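Local structure of monoacylglycerol lipase (Palaeococcus ferrophilus, 6QE2) at residues A[64-69]-A[90-95]; A[86-91]-A[175-180]; A[112-117]-A[182-187]; A[129-134]-A[138-143]; A[147-152]-A[203-208]. The protein probably hydrolyses monoacylglycerols to glycerol and free fatty acids, acting as an archaeal lipase of the alpha/beta-hydrolase superfamily. All coordinates share one frame; numbering follows the deposited sequence. Where two conformers were deposited one is given.

Contact 1: A[64-69]-A[90-95]; sequences EEAMKI and GLTVIR
Arg95 turns an edge of its guanidinium to a water that lies in the plane of the group, 2.9 Å from Arg95 NH2; that water's bond to Glu64 OE2 is weak, and the Glu64 carboxylate is held chiefly by Ser176 and Asn180. Arg95 NH1 forms salt bridges with Glu98 and Glu187, while NE is bonded to Asn180. At its base the same side chain meets sulfur: Met67 SD lies 3.7 Å from Arg95 CB, the two chains crossing obliquely. Thr92 fills the neighbouring position. With OG1 beside the backbone N (chi1 -61°), where it bonds Leu88 O, the methyl CG2 is left to face helix 63-77, 3.8 Å from Ala66 CB and 4.0 Å from Met67 CG. This apolar patch is buried, and the axes of the two short helical segments approach to 9.7 Å, their N-to-C directions 63° apart. Trp48 touches both Ala66 and Thr92, helix 171-186 packs on Glu64 and Arg95, and strand 106-110 meets Val93 and Ile94 of helix 88-99.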
# COMPACT_ATOMS: atom_id res chain seq x y z
N GLU A 64 -4.04 8.76 7.77
CA GLU A 64 -3.68 10.15 7.91
C GLU A 64 -2.28 10.29 8.51
O GLU A 64 -1.52 11.15 8.10
CB GLU A 64 -4.72 10.86 8.78
CG GLU A 64 -6.08 10.96 8.12
CD GLU A 64 -6.95 9.73 8.29
OE1 GLU A 64 -6.54 8.77 8.95
OE2 GLU A 64 -8.06 9.72 7.75
N GLU A 65 -1.93 9.45 9.47
CA GLU A 65 -0.60 9.49 10.05
C GLU A 65 0.44 9.15 8.99
O GLU A 65 1.45 9.82 8.87
CB GLU A 65 -0.51 8.55 11.24
CG GLU A 65 0.84 8.59 11.93
CD GLU A 65 0.80 7.99 13.32
OE1 GLU A 65 0.01 7.06 13.55
OE2 GLU A 65 1.58 8.45 14.18
N ALA A 66 0.19 8.10 8.22
CA ALA A 66 1.10 7.70 7.16
C ALA A 66 1.29 8.80 6.12
O ALA A 66 2.39 9.03 5.66
CB ALA A 66 0.63 6.42 6.49
N MET A 67 0.22 9.51 5.77
CA MET A 67 0.34 10.59 4.80
C MET A 67 1.20 11.73 5.34
O MET A 67 1.92 12.35 4.59
CB MET A 67 -1.03 11.09 4.35
CG MET A 67 -1.81 10.04 3.59
SD MET A 67 -3.17 10.74 2.65
CE MET A 67 -4.34 11.13 3.94
N LYS A 68 1.14 11.99 6.64
CA LYS A 68 1.99 13.00 7.25
C LYS A 68 3.45 12.54 7.23
O LYS A 68 4.35 13.35 7.09
CB LYS A 68 1.54 13.32 8.67
CG LYS A 68 0.33 14.23 8.70
CD LYS A 68 -0.12 14.54 10.12
CE LYS A 68 -1.37 15.40 10.10
NZ LYS A 68 -2.59 14.61 9.79
N ILE A 69 3.68 11.24 7.37
CA ILE A 69 5.02 10.69 7.28
C ILE A 69 5.54 10.92 5.86
O ILE A 69 6.67 11.35 5.67
CB ILE A 69 5.05 9.20 7.64
CG1 ILE A 69 4.85 9.02 9.14
CG2 ILE A 69 6.36 8.56 7.22
CD1 ILE A 69 4.46 7.62 9.54
N GLY A 90 -1.37 0.87 -0.60
CA GLY A 90 -1.89 1.31 -1.88
C GLY A 90 -3.02 2.30 -1.72
O GLY A 90 -3.09 3.30 -2.44
N LEU A 91 -3.93 2.03 -0.78
CA LEU A 91 -4.94 3.02 -0.44
C LEU A 91 -4.31 4.33 0.00
O LEU A 91 -4.74 5.42 -0.40
CB LEU A 91 -5.86 2.47 0.65
CG LEU A 91 -6.83 3.47 1.29
CD1 LEU A 91 -7.80 4.03 0.26
CD2 LEU A 91 -7.59 2.81 2.43
N THR A 92 -3.26 4.23 0.82
CA THR A 92 -2.59 5.42 1.36
C THR A 92 -1.98 6.27 0.25
O THR A 92 -2.12 7.50 0.25
CB THR A 92 -1.53 4.99 2.37
OG1 THR A 92 -2.17 4.28 3.45
CG2 THR A 92 -0.79 6.20 2.93
N VAL A 93 -1.30 5.64 -0.71
CA VAL A 93 -0.66 6.44 -1.75
C VAL A 93 -1.69 7.04 -2.70
O VAL A 93 -1.50 8.14 -3.23
CB VAL A 93 0.42 5.62 -2.50
CG1 VAL A 93 1.52 5.23 -1.53
CG2 VAL A 93 -0.18 4.38 -3.15
N ILE A 94 -2.82 6.36 -2.91
CA ILE A 94 -3.91 6.96 -3.67
C ILE A 94 -4.47 8.17 -2.94
O ILE A 94 -4.70 9.23 -3.53
CB ILE A 94 -4.99 5.90 -3.96
CG1 ILE A 94 -4.45 4.88 -4.97
CG2 ILE A 94 -6.26 6.57 -4.49
CD1 ILE A 94 -5.27 3.62 -5.07
N ARG A 95 -4.69 8.04 -1.62
CA ARG A 95 -5.18 9.18 -0.85
C ARG A 95 -4.17 10.32 -0.84
O ARG A 95 -4.56 11.49 -0.85
CB ARG A 95 -5.53 8.75 0.57
CG ARG A 95 -6.75 7.83 0.65
CD ARG A 95 -8.06 8.58 0.37
NE ARG A 95 -8.29 9.65 1.35
CZ ARG A 95 -8.63 10.89 1.03
NH1 ARG A 95 -8.80 11.24 -0.24
NH2 ARG A 95 -8.81 11.80 1.99
O HOH W 1 -8.18 11.28 4.77

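Contact 2: A[86-91]-A[175-180]; sequences HSLGGL and MSVFDN. With LDA (lauryl dimethylamine-N-oxide), chain D.
The first turn of helix 88-99, which begins within the probable nucleophile elbow (GxSxG), sets Leu88 and Leu91 against Val177 and Asn180 of helix 171-186. Ser87, the likely nucleophile, has the strained backbone expected there (phi 63°, psi -119°), and its OG is bonded to His233; at Gly89 a side chain would crowd His86 O. Across the contact, Leu88 CD1 meets Val177 CG2 at 3.8 Å. Leu91 has CG anti to its own N (chi1 170°), which extends both methyls toward helix 171-186: CD1 lies 3.5 Å from Asn180 O, and CD2 lies 3.7 Å from Val177 O. Shortening Leu91 to an alanine is likely to open a gap between the two helices and leave Asn180 CB and these carbonyls without their apolar cover. Asn180 is fixed by its own helix: ND2 donates to Ser176 O over 2.8 Å, from the face of that carbonyl opposite to Asn180 N. The bound lauryl dimethylamine-N-oxide lies alongside, its C5 3.9 Å from Phe178 CZ. Its O1 is 3.3 Å from Leu88 N and 3.2 Å from Ser87 OG, a position consistent with that of a substrate oxygen near the oxyanion hole, where alpha/beta-hydrolases use the N-H after the nucleophile.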
# COMPACT_ATOMS: atom_id res chain seq x y z
N HIS A 86 1.34 -0.84 -1.27
CA HIS A 86 0.66 -2.12 -1.39
C HIS A 86 -0.44 -2.24 -0.34
O HIS A 86 -0.19 -2.02 0.85
CB HIS A 86 1.64 -3.28 -1.25
CG HIS A 86 0.97 -4.61 -1.08
ND1 HIS A 86 0.32 -5.25 -2.11
CD2 HIS A 86 0.83 -5.41 0.00
CE1 HIS A 86 -0.19 -6.39 -1.68
NE2 HIS A 86 0.11 -6.51 -0.39
N SER A 87 -1.64 -2.60 -0.79
CA SER A 87 -2.80 -2.91 0.08
C SER A 87 -3.21 -1.68 0.88
O SER A 87 -3.65 -0.68 0.28
CB SER A 87 -2.41 -4.15 0.89
OG SER A 87 -3.62 -4.73 1.42
N LEU A 88 -3.16 -1.72 2.23
CA LEU A 88 -3.31 -0.49 3.01
C LEU A 88 -2.37 0.60 2.48
O LEU A 88 -2.75 1.78 2.39
CB LEU A 88 -3.03 -0.79 4.48
CG LEU A 88 -2.96 0.45 5.37
CD1 LEU A 88 -4.27 1.21 5.36
CD2 LEU A 88 -2.64 0.04 6.81
N GLY A 89 -1.17 0.21 2.06
CA GLY A 89 -0.25 1.23 1.55
C GLY A 89 -0.67 1.72 0.18
O GLY A 89 -0.49 2.90 -0.15
N GLY A 90 -1.37 0.87 -0.60
CA GLY A 90 -1.89 1.31 -1.88
C GLY A 90 -3.02 2.30 -1.72
O GLY A 90 -3.09 3.30 -2.44
N LEU A 91 -3.93 2.03 -0.78
CA LEU A 91 -4.94 3.02 -0.44
C LEU A 91 -4.31 4.33 0.00
O LEU A 91 -4.74 5.42 -0.40
CB LEU A 91 -5.86 2.47 0.65
CG LEU A 91 -6.83 3.47 1.29
CD1 LEU A 91 -7.80 4.03 0.26
CD2 LEU A 91 -7.59 2.81 2.43
N MET A 175 -11.11 2.25 11.68
CA MET A 175 -11.95 3.36 11.25
C MET A 175 -11.31 4.12 10.10
O MET A 175 -11.99 4.48 9.13
CB MET A 175 -12.20 4.30 12.43
CG MET A 175 -13.13 5.46 12.11
SD MET A 175 -13.50 6.47 13.57
CE MET A 175 -11.91 7.21 13.89
N SER A 176 -10.01 4.36 10.20
CA SER A 176 -9.30 5.09 9.16
C SER A 176 -9.32 4.34 7.84
O SER A 176 -9.48 4.95 6.79
CB SER A 176 -7.86 5.35 9.59
OG SER A 176 -7.16 6.07 8.59
N VAL A 177 -9.16 3.03 7.88
CA VAL A 177 -9.15 2.26 6.64
C VAL A 177 -10.48 2.35 5.91
O VAL A 177 -10.51 2.61 4.71
CB VAL A 177 -8.87 0.77 6.93
CG1 VAL A 177 -9.17 -0.07 5.69
CG2 VAL A 177 -7.45 0.57 7.41
N PHE A 178 -11.61 2.20 6.62
CA PHE A 178 -12.89 2.18 5.92
C PHE A 178 -13.31 3.57 5.49
O PHE A 178 -13.89 3.75 4.41
CB PHE A 178 -13.97 1.52 6.81
CG PHE A 178 -13.68 0.07 7.03
CD1 PHE A 178 -13.59 -0.80 5.93
CD2 PHE A 178 -13.46 -0.41 8.31
CE1 PHE A 178 -13.28 -2.16 6.11
CE2 PHE A 178 -13.15 -1.75 8.51
CZ PHE A 178 -13.03 -2.62 7.42
N ASP A 179 -13.00 4.57 6.32
CA ASP A 179 -13.28 5.95 5.93
C ASP A 179 -12.47 6.33 4.70
O ASP A 179 -12.99 6.96 3.78
CB ASP A 179 -12.95 6.91 7.06
CG ASP A 179 -13.23 8.36 6.70
OD1 ASP A 179 -14.37 8.69 6.30
OD2 ASP A 179 -12.33 9.20 6.84
N ASN A 180 -11.18 6.00 4.69
CA ASN A 180 -10.38 6.40 3.53
C ASN A 180 -10.72 5.58 2.28
O ASN A 180 -10.53 6.09 1.16
CB ASN A 180 -8.90 6.36 3.88
CG ASN A 180 -8.52 7.55 4.63
OD1 ASN A 180 -8.31 8.63 4.03
ND2 ASN A 180 -8.42 7.40 5.96
N1 LDA D . -6.23 -4.37 4.12
O1 LDA D . -5.49 -3.49 3.69
CM1 LDA D . -5.43 -5.37 4.81
CM2 LDA D . -6.96 -4.98 3.01
C1 LDA D . -7.18 -3.81 5.05
C2 LDA D . -7.77 -4.95 5.85
C3 LDA D . -8.51 -4.41 7.05
C4 LDA D . -9.24 -5.53 7.77
C5 LDA D . -10.19 -4.96 8.81
C6 LDA D . -10.61 -6.03 9.80
C7 LDA D . -11.72 -5.50 10.69
C8 LDA D . -11.21 -5.31 12.10
C9 LDA D . -11.58 -3.94 12.62
C10 LDA D . -12.61 -4.04 13.73
C11 LDA D . -12.72 -2.74 14.51
C12 LDA D . -11.42 -1.99 14.48

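Contact 3: A[112-117]-A[182-187]; sequences PALAKS and ERAHKE
Leu114 O and His185 NE2 make the tight part of this contact: the imidazole donates over 2.7 Å with an N-H...O angle of 170°. The acceptor lies only 6° out of the ring plane, and the donor sits in the carbonyl plane on a lone pair. Ring and leucine also touch, Leu114 CB being 3.7 Å from His185 NE2. The other ring nitrogen, ND1, is bonded to Glu217, whose charge would probably favour a protonated imidazole. Deeper in, Leu114 CD2 packs on Ala184 CB at 3.7 Å, and Leu214 and Ser211 of helix 209-217 also touch this leucine. Segment 112-117 is the loop that leaves strand 106-110 of the alpha/beta-hydrolase sheet, turning through an inverse gamma turn at Ala113 before it reaches the C-terminal end of helix 171-186. Beyond Leu114 the contact loosens. Residues 115-117 diverge from the helix, Lys116 NZ bonding Ser117 O at 3.0 Å from above the carbonyl plane, while Glu182 and Lys186 are exposed and Arg183 pairs with Asp179.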
# COMPACT_ATOMS: atom_id res chain seq x y z
N PRO A 112 -4.56 -2.13 -4.06
CA PRO A 112 -4.98 -1.13 -3.07
C PRO A 112 -6.33 -1.49 -2.45
O PRO A 112 -7.19 -2.10 -3.09
CB PRO A 112 -5.08 0.16 -3.90
CG PRO A 112 -5.31 -0.31 -5.30
CD PRO A 112 -4.55 -1.59 -5.43
N ALA A 113 -6.47 -1.13 -1.18
CA ALA A 113 -7.69 -1.43 -0.42
C ALA A 113 -8.78 -0.45 -0.83
O ALA A 113 -8.92 0.63 -0.25
CB ALA A 113 -7.40 -1.37 1.08
N LEU A 114 -9.56 -0.83 -1.85
CA LEU A 114 -10.58 0.04 -2.41
C LEU A 114 -11.98 -0.57 -2.37
O LEU A 114 -12.94 0.08 -2.79
CB LEU A 114 -10.23 0.39 -3.87
CG LEU A 114 -8.95 1.23 -4.03
CD1 LEU A 114 -8.54 1.29 -5.48
CD2 LEU A 114 -9.16 2.63 -3.47
N ALA A 115 -12.10 -1.81 -1.90
CA ALA A 115 -13.38 -2.49 -1.75
C ALA A 115 -13.27 -3.41 -0.55
O ALA A 115 -12.21 -3.98 -0.29
CB ALA A 115 -13.75 -3.27 -3.01
N LYS A 116 -14.37 -3.53 0.19
CA LYS A 116 -14.41 -4.40 1.35
C LYS A 116 -14.25 -5.86 0.93
O LYS A 116 -14.78 -6.29 -0.10
CB LYS A 116 -15.75 -4.21 2.08
CG LYS A 116 -15.92 -5.02 3.35
CD LYS A 116 -17.29 -4.78 3.96
CE LYS A 116 -18.37 -5.55 3.23
NZ LYS A 116 -18.05 -7.00 3.18
N SER A 117 -13.51 -6.63 1.73
CA SER A 117 -13.43 -8.05 1.48
C SER A 117 -14.78 -8.71 1.78
O SER A 117 -15.44 -8.32 2.74
CB SER A 117 -12.35 -8.68 2.36
OG SER A 117 -12.38 -10.09 2.28
N GLU A 182 -13.74 4.88 1.28
CA GLU A 182 -14.80 5.69 0.70
C GLU A 182 -14.26 6.96 0.05
O GLU A 182 -14.63 7.31 -1.08
CB GLU A 182 -15.82 6.05 1.78
CG GLU A 182 -16.66 4.88 2.22
CD GLU A 182 -17.81 5.32 3.11
OE1 GLU A 182 -18.93 4.78 2.96
OE2 GLU A 182 -17.59 6.22 3.95
N ARG A 183 -13.38 7.67 0.78
CA ARG A 183 -12.90 8.95 0.27
C ARG A 183 -12.04 8.74 -0.98
O ARG A 183 -11.99 9.63 -1.83
CB ARG A 183 -12.11 9.68 1.33
CG ARG A 183 -13.00 10.08 2.49
CD ARG A 183 -12.10 10.84 3.46
NE ARG A 183 -12.85 11.26 4.64
CZ ARG A 183 -12.28 11.71 5.76
NH1 ARG A 183 -10.95 11.75 5.87
NH2 ARG A 183 -13.05 12.08 6.78
N ALA A 184 -11.41 7.57 -1.10
CA ALA A 184 -10.53 7.34 -2.25
C ALA A 184 -11.35 7.37 -3.53
O ALA A 184 -10.90 7.89 -4.56
CB ALA A 184 -9.78 6.01 -2.14
N HIS A 185 -12.57 6.85 -3.47
CA HIS A 185 -13.43 6.89 -4.64
C HIS A 185 -14.03 8.28 -4.84
O HIS A 185 -14.08 8.78 -5.97
CB HIS A 185 -14.52 5.84 -4.51
CG HIS A 185 -14.01 4.43 -4.56
ND1 HIS A 185 -13.63 3.82 -5.73
CD2 HIS A 185 -13.80 3.52 -3.58
CE1 HIS A 185 -13.22 2.59 -5.48
NE2 HIS A 185 -13.31 2.39 -4.17
N LYS A 186 -14.47 8.92 -3.75
CA LYS A 186 -15.15 10.21 -3.87
C LYS A 186 -14.23 11.28 -4.45
O LYS A 186 -14.68 12.15 -5.21
CB LYS A 186 -15.69 10.65 -2.52
CG LYS A 186 -16.90 9.86 -2.06
CD LYS A 186 -17.40 10.35 -0.71
CE LYS A 186 -18.62 9.56 -0.27
NZ LYS A 186 -19.08 9.96 1.09
N GLU A 187 -12.94 11.24 -4.10
CA GLU A 187 -11.98 12.26 -4.50
C GLU A 187 -11.09 11.83 -5.66
O GLU A 187 -10.04 12.44 -5.88
CB GLU A 187 -11.13 12.67 -3.29
CG GLU A 187 -11.96 13.14 -2.11
CD GLU A 187 -11.12 13.71 -0.98
OE1 GLU A 187 -9.89 13.84 -1.14
OE2 GLU A 187 -11.70 14.02 0.08

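Contact 4: A[129-134]-A[138-143]; sequences KVLGRI and LSLSNG. With LDA (lauryl dimethylamine-N-oxide), chain D.
Leu131 carries the apolar contacts, all through its CD1. It meets Leu140 CD1 at 3.6 Å, the two side chains crossing at about a right angle, and reaches Leu138 CD2 more loosely at 4.1 Å. Leu131 CG stands anti to the carbonyl carbon (chi1 -63°), an orientation that carries CD1 off the helix toward both leucines. The dodecyl tail of the bound detergent joins the same cluster: its C11 is 3.7 Å from Leu140 CD1, and Leu131 CD1 is also within touching range of that atom. The pieces joined are the C-terminal end of helix 122-134 and strand 139-141, a helix-turn-strand unit whose strand pairs antiparallel with strand 168-170. Such an excursion from the main sheet is consistent with the cap of alpha/beta-hydrolase lipases, here lying against the far end of an alkyl chain whose head lies near Ser87. Backbone carbonyls line the chain closer to that head, Asn142 O lying 3.3 Å from detergent C6 and Ser141 O 4.0 Å from C8. No hydrogen bond links the two segments; the strand bonds strand 168-170, and the helix has its own. Arg133 NH1 donates to Lys129 O over 2.9 Å at 153°; the oxygen lies close to the guanidinium plane, while the donor is tilted 22° from the carbonyl plane. Val130 O accepts from both Arg133 N and Ile134 N in the last turn.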
# COMPACT_ATOMS: atom_id res chain seq x y z
N LYS A 129 -16.29 2.12 12.96
CA LYS A 129 -16.68 3.52 13.10
C LYS A 129 -16.95 3.89 14.55
O LYS A 129 -16.77 5.05 14.95
CB LYS A 129 -17.95 3.81 12.29
CG LYS A 129 -17.79 3.83 10.80
CD LYS A 129 -19.08 4.34 10.14
CE LYS A 129 -18.92 4.41 8.62
NZ LYS A 129 -20.19 4.80 7.93
N VAL A 130 -17.45 2.95 15.35
CA VAL A 130 -17.69 3.27 16.75
C VAL A 130 -16.41 3.14 17.55
O VAL A 130 -16.05 4.03 18.32
CB VAL A 130 -18.79 2.38 17.33
CG1 VAL A 130 -18.93 2.71 18.80
CG2 VAL A 130 -20.05 2.64 16.58
N LEU A 131 -15.74 2.00 17.42
CA LEU A 131 -14.54 1.75 18.22
C LEU A 131 -13.44 2.75 17.90
O LEU A 131 -12.67 3.12 18.79
CB LEU A 131 -14.03 0.32 17.98
CG LEU A 131 -14.96 -0.82 18.41
CD1 LEU A 131 -14.26 -2.16 18.25
CD2 LEU A 131 -15.43 -0.62 19.84
N GLY A 132 -13.36 3.20 16.65
CA GLY A 132 -12.37 4.20 16.30
C GLY A 132 -12.56 5.51 17.04
O GLY A 132 -11.60 6.27 17.20
N ARG A 133 -13.78 5.78 17.51
CA ARG A 133 -14.07 7.01 18.24
C ARG A 133 -14.00 6.85 19.75
O ARG A 133 -13.45 7.72 20.43
CB ARG A 133 -15.45 7.53 17.84
CG ARG A 133 -15.45 8.23 16.49
CD ARG A 133 -16.84 8.43 15.93
NE ARG A 133 -16.81 9.24 14.72
CZ ARG A 133 -16.85 8.74 13.49
NH1 ARG A 133 -16.92 7.43 13.30
NH2 ARG A 133 -16.81 9.56 12.44
N ILE A 134 -14.51 5.75 20.30
CA ILE A 134 -14.63 5.63 21.75
C ILE A 134 -13.46 4.86 22.35
O ILE A 134 -13.09 5.09 23.51
CB ILE A 134 -15.98 4.99 22.14
CG1 ILE A 134 -16.08 3.56 21.60
CG2 ILE A 134 -17.14 5.83 21.64
CD1 ILE A 134 -17.21 2.76 22.24
N LEU A 138 -7.88 0.48 21.27
CA LEU A 138 -8.20 -0.93 21.43
C LEU A 138 -7.61 -1.73 20.28
O LEU A 138 -7.79 -1.38 19.11
CB LEU A 138 -9.72 -1.12 21.48
CG LEU A 138 -10.25 -2.56 21.60
CD1 LEU A 138 -9.74 -3.23 22.87
CD2 LEU A 138 -11.77 -2.59 21.54
N SER A 139 -6.92 -2.82 20.61
CA SER A 139 -6.21 -3.61 19.62
C SER A 139 -7.01 -4.88 19.37
O SER A 139 -7.36 -5.60 20.31
CB SER A 139 -4.80 -3.93 20.11
OG SER A 139 -4.23 -5.00 19.38
N LEU A 140 -7.28 -5.15 18.10
CA LEU A 140 -8.09 -6.29 17.70
C LEU A 140 -7.38 -7.08 16.62
O LEU A 140 -6.40 -6.63 16.02
CB LEU A 140 -9.47 -5.84 17.21
CG LEU A 140 -10.27 -4.97 18.19
CD1 LEU A 140 -11.57 -4.51 17.57
CD2 LEU A 140 -10.53 -5.71 19.50
N SER A 141 -7.90 -8.28 16.36
CA SER A 141 -7.38 -9.11 15.28
C SER A 141 -7.82 -8.55 13.93
O SER A 141 -8.95 -8.08 13.78
CB SER A 141 -7.86 -10.55 15.44
OG SER A 141 -7.56 -11.32 14.29
N ASN A 142 -6.91 -8.60 12.95
CA ASN A 142 -7.22 -8.06 11.64
C ASN A 142 -8.04 -9.01 10.78
O ASN A 142 -8.48 -8.61 9.70
CB ASN A 142 -5.94 -7.64 10.89
CG ASN A 142 -5.00 -8.81 10.56
OD1 ASN A 142 -5.40 -9.97 10.56
ND2 ASN A 142 -3.75 -8.48 10.23
N GLY A 143 -8.24 -10.25 11.21
CA GLY A 143 -9.13 -11.14 10.50
C GLY A 143 -8.53 -11.76 9.26
O GLY A 143 -9.24 -12.47 8.53
N1 LDA D . -6.23 -4.37 4.12
O1 LDA D . -5.49 -3.49 3.69
CM1 LDA D . -5.43 -5.37 4.81
CM2 LDA D . -6.96 -4.98 3.01
C1 LDA D . -7.18 -3.81 5.05
C2 LDA D . -7.77 -4.95 5.85
C3 LDA D . -8.51 -4.41 7.05
C4 LDA D . -9.24 -5.53 7.77
C5 LDA D . -10.19 -4.96 8.81
C6 LDA D . -10.61 -6.03 9.80
C7 LDA D . -11.72 -5.50 10.69
C8 LDA D . -11.21 -5.31 12.10
C9 LDA D . -11.58 -3.94 12.62
C10 LDA D . -12.61 -4.04 13.73
C11 LDA D . -12.72 -2.74 14.51
C12 LDA D . -11.42 -1.99 14.48

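Contact 5: A[147-152]-A[203-208]; sequences KLLSRN and DIITPP
Asp203 OD1, in the turn that sets Ile204 and Ile205 against Leu148, is gripped by two backbone N-H groups: Thr206 N at 3.0 Å and nearly straight (168°), and Ile205 N at 2.8 Å but bent and weak. This Asx motif holds the carboxylate of the probable Ser-His-Asp triad. Thr206 OG1 donates to Asp203 OD2 over 2.7 Å from above the carboxylate plane, and OD2 also bonds His233. Across the contact the packing is apolar. Leu148 spreads both methyls round the end of Ile204, CD2 coming within 3.5 Å of Ile204 CD1, and the side chains cross at about a right angle. Ile204 reaches there because CG1 lies between backbone N and carbonyl carbon (chi1 55°). Ile205 CD1 touches both Leu148 CB, at 3.9 Å, and Leu149 CD2, at 3.8 Å. Replacing Leu148 by an alanine would probably leave Ile204 CD1 without its partner and its side chain freer to turn. One water bridges the backbones, donating to Leu148 O at 2.7 Å and accepting from Ile204 N at 3.2 Å.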
# COMPACT_ATOMS: atom_id res chain seq x y z
N LYS A 147 -3.45 -17.74 4.16
CA LYS A 147 -3.51 -18.58 2.96
C LYS A 147 -4.09 -17.83 1.77
O LYS A 147 -3.93 -18.29 0.63
CB LYS A 147 -4.33 -19.83 3.25
CG LYS A 147 -3.62 -20.83 4.15
CD LYS A 147 -4.52 -21.99 4.52
CE LYS A 147 -5.70 -21.50 5.35
NZ LYS A 147 -5.30 -21.24 6.77
N LEU A 148 -4.77 -16.71 2.00
CA LEU A 148 -5.33 -15.91 0.93
C LEU A 148 -4.34 -14.88 0.39
O LEU A 148 -4.69 -14.12 -0.52
CB LEU A 148 -6.58 -15.19 1.44
CG LEU A 148 -7.82 -16.05 1.69
CD1 LEU A 148 -8.98 -15.19 2.18
CD2 LEU A 148 -8.20 -16.86 0.46
N LEU A 149 -3.13 -14.84 0.94
CA LEU A 149 -2.15 -13.83 0.52
C LEU A 149 -1.51 -14.16 -0.82
O LEU A 149 -1.31 -13.26 -1.65
CB LEU A 149 -1.07 -13.69 1.58
CG LEU A 149 -1.48 -13.02 2.89
CD1 LEU A 149 -0.35 -13.16 3.88
CD2 LEU A 149 -1.81 -11.56 2.65
N SER A 150 -1.18 -15.43 -1.06
CA SER A 150 -0.36 -15.78 -2.21
C SER A 150 -0.60 -17.23 -2.60
O SER A 150 -0.80 -18.09 -1.74
CB SER A 150 1.13 -15.57 -1.90
OG SER A 150 1.94 -16.04 -2.97
N ARG A 151 -0.56 -17.48 -3.91
CA ARG A 151 -0.55 -18.85 -4.42
C ARG A 151 0.76 -19.57 -4.15
O ARG A 151 0.84 -20.78 -4.39
CB ARG A 151 -0.86 -18.84 -5.91
CG ARG A 151 -2.26 -18.33 -6.23
CD ARG A 151 -2.66 -18.65 -7.66
NE ARG A 151 -1.84 -17.95 -8.64
CZ ARG A 151 -2.01 -18.05 -9.95
NH1 ARG A 151 -2.98 -18.82 -10.44
NH2 ARG A 151 -1.22 -17.37 -10.78
N ASN A 152 1.79 -18.86 -3.67
CA ASN A 152 3.07 -19.47 -3.34
C ASN A 152 3.03 -19.93 -1.89
O ASN A 152 3.03 -19.07 -0.98
CB ASN A 152 4.20 -18.47 -3.56
CG ASN A 152 5.58 -19.04 -3.28
OD1 ASN A 152 5.74 -20.06 -2.61
ND2 ASN A 152 6.60 -18.36 -3.79
N ASP A 203 -8.00 -12.11 -6.01
CA ASP A 203 -7.81 -11.47 -4.72
C ASP A 203 -9.16 -11.25 -4.04
O ASP A 203 -10.03 -10.56 -4.58
CB ASP A 203 -7.09 -10.13 -4.95
CG ASP A 203 -6.72 -9.41 -3.67
OD1 ASP A 203 -7.07 -9.86 -2.56
OD2 ASP A 203 -6.04 -8.37 -3.79
N ILE A 204 -9.36 -11.87 -2.87
CA ILE A 204 -10.54 -11.61 -2.06
C ILE A 204 -10.24 -10.77 -0.83
O ILE A 204 -11.17 -10.39 -0.11
CB ILE A 204 -11.29 -12.90 -1.67
CG1 ILE A 204 -10.37 -13.90 -0.98
CG2 ILE A 204 -11.91 -13.54 -2.91
CD1 ILE A 204 -11.06 -15.23 -0.73
N ILE A 205 -8.97 -10.48 -0.55
CA ILE A 205 -8.65 -9.59 0.56
C ILE A 205 -8.98 -8.15 0.18
O ILE A 205 -9.58 -7.41 0.97
CB ILE A 205 -7.17 -9.75 0.96
CG1 ILE A 205 -6.91 -11.15 1.52
CG2 ILE A 205 -6.77 -8.69 1.97
CD1 ILE A 205 -5.46 -11.48 1.71
N THR A 206 -8.59 -7.74 -1.02
CA THR A 206 -8.98 -6.46 -1.61
C THR A 206 -9.56 -6.79 -2.98
O THR A 206 -8.81 -6.91 -3.96
CB THR A 206 -7.81 -5.49 -1.71
OG1 THR A 206 -6.71 -6.13 -2.38
CG2 THR A 206 -7.34 -5.04 -0.33
N PRO A 207 -10.86 -6.99 -3.08
CA PRO A 207 -11.46 -7.35 -4.37
C PRO A 207 -11.05 -6.39 -5.47
O PRO A 207 -11.19 -5.20 -5.32
CB PRO A 207 -12.95 -7.25 -4.10
CG PRO A 207 -13.06 -7.61 -2.67
CD PRO A 207 -11.86 -7.02 -2.00
N PRO A 208 -10.59 -6.92 -6.60
CA PRO A 208 -10.12 -6.08 -7.71
C PRO A 208 -11.12 -5.09 -8.30
O PRO A 208 -10.67 -4.11 -8.85
CB PRO A 208 -9.66 -7.10 -8.76
CG PRO A 208 -10.23 -8.40 -8.34
CD PRO A 208 -10.38 -8.35 -6.86
O HOH W 2 -6.94 -13.69 -1.97

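How the contacts relate
From the N terminus, contact 1 closes the short loop through strand 82-86, joining helix 63-77 to helix 88-99. Contact 2 begins where it ends, sharing Gly90 and Leu91, and closes a long loop on helix 171-186. Contact 3 opens inside that loop and closes after it, so the two cross; Ser87 O and Ala113 N lie 3.2 Å apart between them. Contact 4, a short local closure, is nested inside both and touches contact 2 where Met175 meets the end of helix 122-134. Contact 5 follows contact 4 in series and crosses contacts 2 and 3, bringing the loop after strand 195-200 beside 112-117, with Ser117 OG 2.7 Å from Ile204 O.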